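Local coordinates for protein EvdO1 (Micromonospora carbonacea, PDB 4XBZ) that probably acts as a metal-dependent oxygenase of the phytanoyl-CoA dioxygenase family, carrying out an oxidative cyclization in the biosynthesis of orthosomycin antibiotics, at residues 43-46 and 47-50; 65-68 and 69-73; 212-215 and 216-220. All coordinates share one frame; numbering follows the deposited sequence.

Contact 1 (43-46 and 47-50); sequences GLLP and EHVT
The imidazole of His48 meets the chain just before its own helix: CG of Glu47 lies over one face, offset toward the rim, while Leu45 N and the Gly43 carbonyl oxygen approach the ring edge. Leu45 N donates to His48 ND1 at 2.9 Å, with an N-H...N angle of 163° and the donor tilted 26° from the ring plane, so ND1 acts as acceptor. CB and CG of Leu45 lie alongside the ring, CG 3.6 Å from His48 CE1, the two side chains pointing the same way. With its CG set beside the backbone N (chi1 -61°), His48 folds back along the first turn toward Leu45. Leu45 is the N-cap residue: its O receives a straight bond from Val49 N (3.2 Å) and a weak one from His48 N. Proline suits the next position, since a first-turn nitrogen needs no helical acceptor, and Pro46 O in turn takes Thr50 N. Leu44 runs past His48 in the opposite sense, CD1 reaching His48 CB at 3.6 Å. Leu44 and His48 rest on Cys37 of strand 36-38, Leu44 also on Ile130 and Gln133 and Val49 on Leu134 of helix 125-134, while Thr50 OG1 is hydrogen-bonded to Glu132 of the second subunit.

Contact 2 (65-68 and 69-73); sequences TPQE and LADVQ
Four successive i to i+4 bonds, from Leu69 N to Thr65 O (3.0 Å) through Val72 N to Glu68 O (2.9 Å), wind residues 65-72 into the first turns of a regular alpha-helix. Thr65 is the N-cap: its OG1 accepts from Glu68 N at 3.2 Å with an N-H...O angle of 163°, satisfying an amide that has no helical carbonyl before it. Pro66 follows at the first helical position, where its missing N-H costs nothing. Asp71 lies one turn beyond Gln67, and the two side chains cross obliquely, their planar ends 25° apart; CG of Asp71 is set beside its own backbone N (chi1 -56°), bringing the carboxylate back toward Gln67, with CG 3.1 Å from Gln67 O. Asp71 OD2 accepts a hydrogen bond from Gln297 NE2. Replacing Asp71 with an alanine would probably leave the Gln297 amide without this acceptor. On another flank, the extended Glu68 chain runs beside Val72, CG to CG2 4.2 Å, the valine's branched methyls suiting a buried flank. Glu68 is buried too, and its acid is paired with Arg292 of helix 275-293. Glu68 and Val72 both pack on Leu121 of helix 116-121, and Val72 also touches Leu185, just after strand 179-184.

Contact 3 (212-215 and 216-220); sequences ADQL and NASEW
Ser218 OG donates to Gln214 O, the modelled 2.4 Å being doubtfully short. OG is on the side of the serine's own backbone N but turned well away from a staggered position (chi1 -33°), in keeping with that doubt. Leu215 O gathers several donors: Ser218 N at 3.3 Å, an i to i+3 bond 67° out of the carbonyl plane; a water at 2.6 Å that also donates to Glu219 O, 2.7 Å away; and Arg156, which binds Ser218 O as well. This is the C-terminal end of helix 205-217, where the i to i+4 pattern gives out and water and an arginine serve Leu215 O. Regular i to i+4 bonds run from Asn216 N to Ala212 O (2.9 Å) and from Ala217 N to Asp213 O (3.0 Å). The helix lies beside the four-stranded sheet of the double-stranded beta-helix fold, against strand 157-160. Asn216 suits this place because its OD1 accepts from Trp159 N, fastening helix to strand; its CG lies 3.3 Å from Ala212 O. Ala212 is buried, where a methyl is small enough to fit. Leu215 packs on Trp159 and Ile197, and beyond the helix the Trp220 ring lies nearly parallel to Trp159 and edge-to-face with Trp195.

How the contacts relate
All three contacts are local, at helix ends: contacts 1 and 2 at N-termini, each with a proline just after its N-cap, and contact 3 at a C-terminus. They do not touch. Centre to centre, contacts 1 and 2 are about 26 Å apart, contacts 1 and 3 about 33 Å, and contacts 2 and 3, on opposite sides of the chain's centre, about 37 Å. Contact 1 flanks strand 36-38 at one edge of the eight-stranded sheet and reaches the second subunit, which touches neither of the others. Contact 2 opens helix 66-86. Contact 3 borders the four-stranded sheet; its Asn216 side chain is about 12 Å from the nickel ion held by His160, Asp162 and His244, and its partner Trp159 directly precedes His160.

Contact 1 (43-46 and 47-50)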
ATOM      1  N   GLY A  43      -2.189 -16.394  -6.767  1.00 39.68           N
ATOM      2  CA  GLY A  43      -2.855 -15.181  -6.325  1.00 34.81           C
ATOM      3  C   GLY A  43      -1.767 -14.235  -5.853  1.00 34.42           C
ATOM      4  O   GLY A  43      -0.584 -14.579  -5.899  1.00 37.75           O
ATOM      5  N   LEU A  44      -2.136 -13.043  -5.412  1.00 29.83           N
ATOM      6  CA  LEU A  44      -1.134 -12.109  -4.921  1.00 29.89           C
ATOM      7  C   LEU A  44      -0.903 -12.328  -3.424  1.00 31.94           C
ATOM      8  O   LEU A  44      -1.806 -12.116  -2.601  1.00 31.25           O
ATOM      9  CB  LEU A  44      -1.553 -10.674  -5.203  1.00 28.95           C
ATOM     10  CG  LEU A  44      -0.574  -9.595  -4.737  1.00 33.11           C
ATOM     11  CD1 LEU A  44       0.612  -9.451  -5.692  1.00 24.50           C
ATOM     12  CD2 LEU A  44      -1.311  -8.268  -4.568  1.00 33.45           C
ATOM     13  N   LEU A  45       0.310 -12.756  -3.087  1.00 30.13           N
ATOM     14  CA  LEU A  45       0.659 -13.161  -1.725  1.00 33.85           C
ATOM     15  C   LEU A  45       1.261 -12.028  -0.898  1.00 30.60           C
ATOM     16  O   LEU A  45       1.793 -11.075  -1.449  1.00 30.61           O
ATOM     17  CB  LEU A  45       1.644 -14.338  -1.759  1.00 33.64           C
ATOM     18  CG  LEU A  45       1.199 -15.596  -2.509  1.00 37.75           C
ATOM     19  CD1 LEU A  45       2.223 -16.698  -2.318  1.00 35.44           C
ATOM     20  CD2 LEU A  45      -0.189 -16.042  -2.074  1.00 34.27           C
ATOM     21  N   PRO A  46       1.173 -12.134   0.435  1.00 32.16           N
ATOM     22  CA  PRO A  46       1.844 -11.206   1.350  1.00 32.65           C
ATOM     23  C   PRO A  46       3.314 -10.954   1.007  1.00 29.78           C
ATOM     24  O   PRO A  46       3.724  -9.796   1.058  1.00 28.52           O
ATOM     25  CB  PRO A  46       1.717 -11.911   2.699  1.00 31.17           C
ATOM     26  CG  PRO A  46       0.416 -12.593   2.604  1.00 32.45           C
ATOM     27  CD  PRO A  46       0.297 -13.067   1.164  1.00 33.31           C
ATOM     28  N   GLU A  47       4.083 -11.991   0.666  1.00 28.52           N
ATOM     29  CA  GLU A  47       5.486 -11.786   0.298  1.00 26.96           C
ATOM     30  C   GLU A  47       5.628 -10.908  -0.958  1.00 31.00           C
ATOM     31  O   GLU A  47       6.554 -10.098  -1.060  1.00 32.80           O
ATOM     32  CB  GLU A  47       6.200 -13.131   0.091  1.00 35.15           C
ATOM     33  CG  GLU A  47       5.642 -14.025  -1.019  1.00 35.86           C
ATOM     34  CD  GLU A  47       6.283 -15.425  -1.028  1.00 53.98           C
ATOM     35  OE1 GLU A  47       7.171 -15.696  -1.880  1.00 49.34           O
ATOM     36  OE2 GLU A  47       5.895 -16.255  -0.169  1.00 55.32           O
ATOM     37  N   HIS A  48       4.697 -11.052  -1.902  1.00 28.07           N
ATOM     38  CA  HIS A  48       4.708 -10.243  -3.121  1.00 30.64           C
ATOM     39  C   HIS A  48       4.519  -8.751  -2.803  1.00 25.96           C
ATOM     40  O   HIS A  48       5.247  -7.887  -3.305  1.00 27.70           O
ATOM     41  CB  HIS A  48       3.616 -10.726  -4.090  1.00 26.84           C
ATOM     42  CG  HIS A  48       3.788 -12.141  -4.543  1.00 30.16           C
ATOM     43  ND1 HIS A  48       2.725 -13.000  -4.724  1.00 32.75           N
ATOM     44  CD2 HIS A  48       4.898 -12.844  -4.873  1.00 33.06           C
ATOM     45  CE1 HIS A  48       3.171 -14.171  -5.137  1.00 28.02           C
ATOM     46  NE2 HIS A  48       4.485 -14.103  -5.238  1.00 33.34           N
ATOM     47  N   VAL A  49       3.528  -8.450  -1.977  1.00 26.14           N
ATOM     48  CA  VAL A  49       3.279  -7.071  -1.579  1.00 26.79           C
ATOM     49  C   VAL A  49       4.525  -6.511  -0.892  1.00 26.45           C
ATOM     50  O   VAL A  49       4.970  -5.404  -1.214  1.00 24.61           O
ATOM     51  CB  VAL A  49       2.053  -6.951  -0.643  1.00 28.65           C
ATOM     52  CG1 VAL A  49       1.793  -5.491  -0.292  1.00 27.53           C
ATOM     53  CG2 VAL A  49       0.818  -7.570  -1.291  1.00 28.51           C
ATOM     54  N   THR A  50       5.103  -7.301   0.014  1.00 24.15           N
ATOM     55  CA  THR A  50       6.310  -6.909   0.732  1.00 25.80           C
ATOM     56  C   THR A  50       7.423  -6.573  -0.255  1.00 26.91           C
ATOM     57  O   THR A  50       8.028  -5.489  -0.199  1.00 24.96           O
ATOM     58  CB  THR A  50       6.821  -8.032   1.700  1.00 29.11           C
ATOM     59  OG1 THR A  50       5.860  -8.285   2.730  1.00 33.34           O
ATOM     60  CG2 THR A  50       8.113  -7.614   2.351  1.00 32.82           C
TER

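Contact 2 (65-68 and 69-73)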
ATOM      1  N   THR A  65      -4.786 -13.932 -20.622  1.00 32.54           N
ATOM      2  CA  THR A  65      -5.005 -15.115 -21.457  1.00 37.39           C
ATOM      3  C   THR A  65      -4.336 -14.914 -22.821  1.00 36.18           C
ATOM      4  O   THR A  65      -4.093 -13.777 -23.238  1.00 35.18           O
ATOM      5  CB  THR A  65      -6.504 -15.418 -21.689  1.00 31.39           C
ATOM      6  OG1 THR A  65      -7.104 -14.363 -22.455  1.00 35.54           O
ATOM      7  CG2 THR A  65      -7.230 -15.598 -20.378  1.00 34.11           C
ATOM      8  N   PRO A  66      -4.024 -16.020 -23.519  1.00 41.25           N
ATOM      9  CA  PRO A  66      -3.513 -15.944 -24.897  1.00 36.05           C
ATOM     10  C   PRO A  66      -4.401 -15.120 -25.836  1.00 34.35           C
ATOM     11  O   PRO A  66      -3.881 -14.298 -26.592  1.00 39.08           O
ATOM     12  CB  PRO A  66      -3.467 -17.414 -25.326  1.00 30.16           C
ATOM     13  CG  PRO A  66      -3.164 -18.136 -24.054  1.00 33.81           C
ATOM     14  CD  PRO A  66      -3.944 -17.392 -22.982  1.00 33.80           C
ATOM     15  N   GLN A  67      -5.714 -15.325 -25.774  1.00 37.36           N
ATOM     16  CA  GLN A  67      -6.662 -14.608 -26.637  1.00 39.62           C
ATOM     17  C   GLN A  67      -6.651 -13.096 -26.407  1.00 40.97           C
ATOM     18  O   GLN A  67      -6.655 -12.330 -27.371  1.00 42.63           O
ATOM     19  CB  GLN A  67      -8.086 -15.140 -26.433  1.00 42.05           C
ATOM     20  CG  GLN A  67      -9.175 -14.451 -27.264  1.00 45.66           C
ATOM     21  CD  GLN A  67      -9.045 -14.695 -28.771  1.00 57.42           C
ATOM     22  OE1 GLN A  67      -8.218 -14.080 -29.455  1.00 53.89           O
ATOM     23  NE2 GLN A  67      -9.869 -15.599 -29.291  1.00 66.76           N
ATOM     24  N   GLU A  68      -6.645 -12.667 -25.142  1.00 39.34           N
ATOM     25  CA  GLU A  68      -6.603 -11.240 -24.842  1.00 35.96           C
ATOM     26  C   GLU A  68      -5.275 -10.642 -25.284  1.00 33.99           C
ATOM     27  O   GLU A  68      -5.236  -9.520 -25.796  1.00 36.10           O
ATOM     28  CB  GLU A  68      -6.837 -10.954 -23.344  1.00 33.12           C
ATOM     29  CG  GLU A  68      -6.827  -9.441 -23.024  1.00 32.69           C
ATOM     30  CD  GLU A  68      -7.517  -9.061 -21.707  1.00 33.48           C
ATOM     31  OE1 GLU A  68      -7.563  -9.884 -20.765  1.00 33.49           O
ATOM     32  OE2 GLU A  68      -8.022  -7.925 -21.619  1.00 32.39           O
ATOM     33  N   LEU A  69      -4.189 -11.386 -25.097  1.00 32.14           N
ATOM     34  CA  LEU A  69      -2.874 -10.903 -25.524  1.00 32.62           C
ATOM     35  C   LEU A  69      -2.890 -10.589 -27.014  1.00 37.50           C
ATOM     36  O   LEU A  69      -2.426  -9.530 -27.442  1.00 34.13           O
ATOM     37  CB  LEU A  69      -1.777 -11.929 -25.212  1.00 35.97           C
ATOM     38  CG  LEU A  69      -0.402 -11.698 -25.854  1.00 32.61           C
ATOM     39  CD1 LEU A  69       0.182 -10.365 -25.439  1.00 32.15           C
ATOM     40  CD2 LEU A  69       0.569 -12.822 -25.517  1.00 28.29           C
ATOM     41  N   ALA A  70      -3.448 -11.509 -27.799  1.00 37.17           N
ATOM     42  CA  ALA A  70      -3.557 -11.306 -29.236  1.00 37.48           C
ATOM     43  C   ALA A  70      -4.452 -10.099 -29.550  1.00 34.78           C
ATOM     44  O   ALA A  70      -4.080  -9.256 -30.366  1.00 33.57           O
ATOM     45  CB  ALA A  70      -4.080 -12.564 -29.924  1.00 32.75           C
ATOM     46  N   ASP A  71      -5.609  -9.994 -28.897  1.00 32.40           N
ATOM     47  CA  ASP A  71      -6.493  -8.855 -29.167  1.00 33.93           C
ATOM     48  C   ASP A  71      -5.757  -7.542 -28.903  1.00 35.93           C
ATOM     49  O   ASP A  71      -5.911  -6.571 -29.642  1.00 36.07           O
ATOM     50  CB  ASP A  71      -7.771  -8.909 -28.322  1.00 35.48           C
ATOM     51  CG  ASP A  71      -8.545 -10.207 -28.497  1.00 39.00           C
ATOM     52  OD1 ASP A  71      -8.293 -10.935 -29.472  1.00 34.17           O
ATOM     53  OD2 ASP A  71      -9.420 -10.498 -27.648  1.00 45.57           O
ATOM     54  N   VAL A  72      -4.935  -7.532 -27.855  1.00 35.98           N
ATOM     55  CA  VAL A  72      -4.248  -6.319 -27.442  1.00 34.81           C
ATOM     56  C   VAL A  72      -3.028  -6.047 -28.335  1.00 34.00           C
ATOM     57  O   VAL A  72      -2.721  -4.897 -28.669  1.00 31.50           O
ATOM     58  CB  VAL A  72      -3.847  -6.407 -25.953  1.00 37.17           C
ATOM     59  CG1 VAL A  72      -2.859  -5.340 -25.607  1.00 40.32           C
ATOM     60  CG2 VAL A  72      -5.090  -6.253 -25.077  1.00 37.26           C
ATOM     61  N   GLN A  73      -2.350  -7.113 -28.739  1.00 35.44           N
ATOM     62  CA  GLN A  73      -1.253  -6.998 -29.702  1.00 36.34           C
ATOM     63  C   GLN A  73      -1.716  -6.372 -31.017  1.00 34.03           C
ATOM     64  O   GLN A  73      -0.986  -5.586 -31.607  1.00 29.95           O
ATOM     65  CB  GLN A  73      -0.619  -8.370 -29.981  1.00 26.53           C
ATOM     66  CG  GLN A  73       0.411  -8.788 -28.959  1.00 31.31           C
ATOM     67  CD  GLN A  73       0.702 -10.284 -28.988  1.00 33.77           C
ATOM     68  OE1 GLN A  73      -0.146 -11.089 -29.392  1.00 31.31           O
ATOM     69  NE2 GLN A  73       1.905 -10.664 -28.554  1.00 29.40           N
TER

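Contact 3 (212-215 and 216-220)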
ATOM      1  N   ALA A 212      22.257   8.875 -10.118  1.00 36.27           N
ATOM      2  CA  ALA A 212      21.751   8.921 -11.484  1.00 35.22           C
ATOM      3  C   ALA A 212      22.746   9.640 -12.391  1.00 41.53           C
ATOM      4  O   ALA A 212      23.072   9.136 -13.467  1.00 43.77           O
ATOM      5  CB  ALA A 212      20.383   9.604 -11.541  1.00 29.26           C
ATOM      6  N   ASP A 213      23.218  10.811 -11.957  1.00 39.08           N
ATOM      7  CA  ASP A 213      24.214  11.574 -12.708  1.00 43.95           C
ATOM      8  C   ASP A 213      25.464  10.735 -13.022  1.00 45.93           C
ATOM      9  O   ASP A 213      25.935  10.722 -14.173  1.00 43.71           O
ATOM     10  CB  ASP A 213      24.619  12.845 -11.952  1.00 38.55           C
ATOM     11  CG  ASP A 213      23.554  13.926 -12.006  1.00 44.25           C
ATOM     12  OD1 ASP A 213      22.585  13.783 -12.775  1.00 49.47           O
ATOM     13  OD2 ASP A 213      23.683  14.935 -11.281  1.00 49.46           O
ATOM     14  N   GLN A 214      25.993  10.038 -12.015  1.00 37.96           N
ATOM     15  CA  GLN A 214      27.173   9.208 -12.227  1.00 41.54           C
ATOM     16  C   GLN A 214      26.892   8.152 -13.291  1.00 40.16           C
ATOM     17  O   GLN A 214      27.657   8.002 -14.238  1.00 45.59           O
ATOM     18  CB  GLN A 214      27.633   8.527 -10.930  1.00 48.61           C
ATOM     19  CG  GLN A 214      28.287   7.154 -11.168  1.00 47.30           C
ATOM     20  CD  GLN A 214      28.600   6.382  -9.890  1.00 64.09           C
ATOM     21  OE1 GLN A 214      28.722   6.958  -8.801  1.00 66.68           O
ATOM     22  NE2 GLN A 214      28.712   5.059 -10.020  1.00 60.35           N
ATOM     23  N   LEU A 215      25.790   7.427 -13.136  1.00 37.61           N
ATOM     24  CA  LEU A 215      25.437   6.377 -14.081  1.00 40.24           C
ATOM     25  C   LEU A 215      25.259   6.907 -15.514  1.00 39.82           C
ATOM     26  O   LEU A 215      25.700   6.276 -16.476  1.00 37.94           O
ATOM     27  CB  LEU A 215      24.161   5.669 -13.636  1.00 37.42           C
ATOM     28  CG  LEU A 215      24.227   4.729 -12.433  1.00 39.11           C
ATOM     29  CD1 LEU A 215      22.831   4.244 -12.086  1.00 35.66           C
ATOM     30  CD2 LEU A 215      25.175   3.551 -12.693  1.00 39.33           C
ATOM     31  N   ASN A 216      24.615   8.060 -15.655  1.00 36.53           N
ATOM     32  CA  ASN A 216      24.294   8.569 -16.987  1.00 44.11           C
ATOM     33  C   ASN A 216      25.493   9.201 -17.716  1.00 44.77           C
ATOM     34  O   ASN A 216      25.578   9.142 -18.939  1.00 46.69           O
ATOM     35  CB  ASN A 216      23.135   9.561 -16.892  1.00 39.10           C
ATOM     36  CG  ASN A 216      21.821   8.871 -16.560  1.00 40.71           C
ATOM     37  OD1 ASN A 216      21.627   7.696 -16.885  1.00 35.48           O
ATOM     38  ND2 ASN A 216      20.925   9.586 -15.893  1.00 35.56           N
ATOM     39  N   ALA A 217      26.432   9.773 -16.968  1.00 44.06           N
ATOM     40  CA  ALA A 217      27.645  10.306 -17.576  1.00 47.64           C
ATOM     41  C   ALA A 217      28.642   9.187 -17.902  1.00 46.47           C
ATOM     42  O   ALA A 217      29.674   9.424 -18.521  1.00 47.01           O
ATOM     43  CB  ALA A 217      28.285  11.352 -16.666  1.00 44.40           C
ATOM     44  N   SER A 218      28.323   7.966 -17.493  1.00 46.12           N
ATOM     45  CA  SER A 218      29.200   6.832 -17.754  1.00 44.60           C
ATOM     46  C   SER A 218      28.585   5.887 -18.766  1.00 44.49           C
ATOM     47  O   SER A 218      27.396   5.980 -19.066  1.00 46.27           O
ATOM     48  CB  SER A 218      29.492   6.076 -16.461  1.00 48.34           C
ATOM     49  OG  SER A 218      29.534   6.970 -15.365  1.00 52.55           O
ATOM     50  N   GLU A 219      29.401   4.977 -19.290  1.00 45.24           N
ATOM     51  CA  GLU A 219      28.938   3.939 -20.205  1.00 42.75           C
ATOM     52  C   GLU A 219      27.878   3.060 -19.543  1.00 43.36           C
ATOM     53  O   GLU A 219      27.888   2.919 -18.319  1.00 43.45           O
ATOM     54  CB  GLU A 219      30.121   3.084 -20.654  1.00 53.57           C
ATOM     55  CG  GLU A 219      31.265   3.886 -21.257  1.00 53.60           C
ATOM     56  CD  GLU A 219      30.939   4.406 -22.645  1.00 55.88           C
ATOM     57  OE1 GLU A 219      30.009   3.857 -23.286  1.00 52.53           O
ATOM     58  OE2 GLU A 219      31.614   5.366 -23.092  1.00 61.56           O
ATOM     59  N   TRP A 220      26.973   2.481 -20.340  1.00 41.20           N
ATOM     60  CA  TRP A 220      25.931   1.592 -19.810  1.00 38.72           C
ATOM     61  C   TRP A 220      26.500   0.528 -18.890  1.00 42.42           C
ATOM     62  O   TRP A 220      27.367  -0.250 -19.282  1.00 42.05           O
ATOM     63  CB  TRP A 220      25.162   0.906 -20.930  1.00 36.26           C
ATOM     64  CG  TRP A 220      24.215  -0.146 -20.425  1.00 38.19           C
ATOM     65  CD1 TRP A 220      24.355  -1.502 -20.539  1.00 38.50           C
ATOM     66  CD2 TRP A 220      22.991   0.067 -19.704  1.00 37.45           C
ATOM     67  NE1 TRP A 220      23.292  -2.143 -19.949  1.00 33.07           N
ATOM     68  CE2 TRP A 220      22.442  -1.206 -19.426  1.00 34.02           C
ATOM     69  CE3 TRP A 220      22.299   1.211 -19.277  1.00 37.79           C
ATOM     70  CZ2 TRP A 220      21.234  -1.367 -18.738  1.00 36.37           C
ATOM     71  CZ3 TRP A 220      21.094   1.047 -18.584  1.00 32.67           C
ATOM     72  CH2 TRP A 220      20.579  -0.233 -18.324  1.00 31.80           C
TER
HETATM   73  O   HOH W   1      26.910   4.044 -16.021  1.00 40.30           O